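Local coordinates for putative citrate lyase, alfa subunit (Streptococcus mutans, PDB 2HJ0), which is a putative alpha subunit of citrate lyase, a large two-domain alpha/beta protein whose domains are each built around a mixed beta-sheet, at residues Val428-Thr433 with Ala495-Arg500. Residues are numbered along the deposited sequence; the frame is centred on the assembly and turned at random.
Sequences VNTVIT and ALIEYR
Ile432 and Ile497 mark the closest passage of the two backbones, their CA atoms 7.2 Å apart, and no hydrogen bond joins the loop segment 428-433 to the segment 495-500. The loop lies between strands 421-422 and 440-442; 440-442 belongs to one mixed sheet and 493-498 to the other, next to its outermost strand 504-511, so the contact packs a loop leading into one alpha/beta sheet against a strand near the border of the other. Ile432 and Thr433 both bond through the backbone to Val383 of strand 383-384, which makes them the two-residue side of a classic beta bulge. Ile497 is the bridging side chain. With chi1 at -78°, its CG1 lies beside the backbone N and CG2 is anti to it. Ile497 CG2 lies 3.8 Å from Val431 O, a van der Waals contact. The other branch carries CG1 and CD1 to the methyl of Thr430, whose side chain crosses that of Ile497 at about a right angle. Thr430 thereby splits its duties: CG2 faces the isoleucine, whereas OG1 hydrogen-bonds to Thr387 OG1. Val508 of strand 504-511 touches both Thr430 and Ile497, closing this buried apolar patch. The loop is also tied to that strand through Val431 N, which hydrogen-bonds to Asp506 OD2. Past the strand end, Tyr499 has CG anti to its backbone N (chi1 -171°), which turns the ring toward the Ile432 carbonyl. Arg500 CG lies over one face of this ring, 3.5 Å above its plane and offset toward the rim. At the ring edge, near its plane, Ile432 O sits 4.3 Å from Tyr499 CD1.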
loop_
_atom_site.group_PDB
_atom_site.type_symbol
_atom_site.label_atom_id
_atom_site.label_comp_id
_atom_site.label_asym_id
_atom_site.label_seq_id
_atom_site.Cartn_x
_atom_site.Cartn_y
_atom_site.Cartn_z
ATOM N N VAL A 428 37.010 -16.139 4.976
ATOM C CA VAL A 428 36.421 -15.118 5.833
ATOM C C VAL A 428 35.861 -15.725 7.112
ATOM O O VAL A 428 35.367 -16.857 7.109
ATOM C CB VAL A 428 35.284 -14.376 5.104
ATOM C CG1 VAL A 428 35.807 -13.735 3.825
ATOM C CG2 VAL A 428 34.163 -15.334 4.788
ATOM N N ASN A 429 35.946 -14.974 8.207
ATOM C CA ASN A 429 35.420 -15.433 9.492
ATOM C C ASN A 429 33.918 -15.690 9.388
ATOM O O ASN A 429 33.435 -16.740 9.819
ATOM C CB ASN A 429 35.697 -14.397 10.589
ATOM C CG ASN A 429 37.163 -14.380 11.020
ATOM O OD1 ASN A 429 37.712 -13.326 11.397
ATOM N ND2 ASN A 429 37.807 -15.559 10.975
ATOM N N THR A 430 33.182 -14.731 8.826
ATOM C CA THR A 430 31.734 -14.870 8.660
ATOM C C THR A 430 31.345 -14.622 7.202
ATOM O O THR A 430 31.867 -13.716 6.569
ATOM C CB THR A 430 30.953 -13.859 9.525
ATOM O OG1 THR A 430 31.497 -13.828 10.847
ATOM C CG2 THR A 430 29.486 -14.259 9.594
ATOM N N VAL A 431 30.423 -15.416 6.674
ATOM C CA VAL A 431 29.992 -15.237 5.296
ATOM C C VAL A 431 28.595 -14.640 5.205
ATOM O O VAL A 431 27.632 -15.229 5.699
ATOM C CB VAL A 431 29.954 -16.567 4.530
ATOM C CG1 VAL A 431 29.430 -16.342 3.121
ATOM C CG2 VAL A 431 31.322 -17.191 4.497
ATOM N N ILE A 432 28.479 -13.475 4.571
ATOM C CA ILE A 432 27.175 -12.848 4.401
ATOM C C ILE A 432 26.752 -12.933 2.938
ATOM O O ILE A 432 25.593 -13.223 2.646
ATOM C CB ILE A 432 27.156 -11.371 4.879
ATOM C CG1 ILE A 432 27.063 -11.314 6.404
ATOM C CG2 ILE A 432 25.929 -10.655 4.329
ATOM C CD1 ILE A 432 28.160 -12.050 7.105
ATOM N N THR A 433 27.687 -12.700 2.024
ATOM C CA THR A 433 27.385 -12.765 0.598
ATOM C C THR A 433 28.301 -13.759 -0.111
ATOM O O THR A 433 29.521 -13.611 -0.123
ATOM C CB THR A 433 27.559 -11.393 -0.086
ATOM O OG1 THR A 433 26.714 -10.428 0.552
ATOM C CG2 THR A 433 27.208 -11.484 -1.572
ATOM N N ALA A 495 25.183 -16.310 17.148
ATOM C CA ALA A 495 24.165 -15.905 16.182
ATOM C C ALA A 495 24.162 -16.763 14.911
ATOM O O ALA A 495 25.171 -17.348 14.535
ATOM C CB ALA A 495 24.381 -14.444 15.811
ATOM N N LEU A 496 23.017 -16.828 14.252
ATOM C CA LEU A 496 22.902 -17.571 13.014
ATOM C C LEU A 496 22.753 -16.568 11.861
ATOM O O LEU A 496 22.076 -15.542 11.997
ATOM C CB LEU A 496 21.672 -18.483 13.075
ATOM C CG LEU A 496 21.581 -19.468 14.269
ATOM C CD1 LEU A 496 20.268 -20.240 14.218
ATOM C CD2 LEU A 496 22.755 -20.440 14.238
ATOM N N ILE A 497 23.398 -16.823 10.731
ATOM C CA ILE A 497 23.232 -15.915 9.598
ATOM C C ILE A 497 22.324 -16.617 8.597
ATOM O O ILE A 497 22.697 -17.632 8.008
ATOM C CB ILE A 497 24.594 -15.544 8.907
ATOM C CG1 ILE A 497 25.340 -14.478 9.727
ATOM C CG2 ILE A 497 24.345 -14.960 7.530
ATOM C CD1 ILE A 497 25.685 -14.898 11.138
ATOM N N GLU A 498 21.118 -16.082 8.436
ATOM C CA GLU A 498 20.158 -16.639 7.499
ATOM C C GLU A 498 20.288 -15.918 6.160
ATOM O O GLU A 498 20.214 -14.699 6.101
ATOM C CB GLU A 498 18.725 -16.474 8.012
ATOM C CG GLU A 498 17.686 -16.905 6.974
ATOM C CD GLU A 498 16.300 -16.343 7.238
ATOM O OE1 GLU A 498 15.541 -16.939 8.033
ATOM O OE2 GLU A 498 15.971 -15.290 6.651
ATOM N N TYR A 499 20.501 -16.680 5.093
ATOM C CA TYR A 499 20.615 -16.127 3.747
ATOM C C TYR A 499 19.248 -15.603 3.311
ATOM O O TYR A 499 18.209 -16.050 3.813
ATOM C CB TYR A 499 21.056 -17.209 2.765
ATOM C CG TYR A 499 21.413 -16.691 1.390
ATOM C CD1 TYR A 499 22.480 -15.815 1.220
ATOM C CD2 TYR A 499 20.698 -17.090 0.252
ATOM C CE1 TYR A 499 22.837 -15.344 -0.035
ATOM C CE2 TYR A 499 21.052 -16.621 -1.017
ATOM C CZ TYR A 499 22.126 -15.744 -1.142
ATOM O OH TYR A 499 22.496 -15.258 -2.373
ATOM N N ARG A 500 19.249 -14.681 2.356
ATOM C CA ARG A 500 18.007 -14.099 1.870
ATOM C C ARG A 500 16.901 -15.120 1.569
ATOM O O ARG A 500 15.719 -14.828 1.764
ATOM C CB ARG A 500 18.275 -13.238 0.621
ATOM C CG ARG A 500 18.774 -14.005 -0.597
ATOM C CD ARG A 500 18.909 -13.092 -1.816
ATOM N NE ARG A 500 17.825 -12.092 -1.828
ATOM C CZ ARG A 500 17.324 -11.522 -2.921
ATOM N NH1 ARG A 500 17.802 -11.841 -4.125
ATOM N NH2 ARG A 500 16.336 -10.647 -2.800
#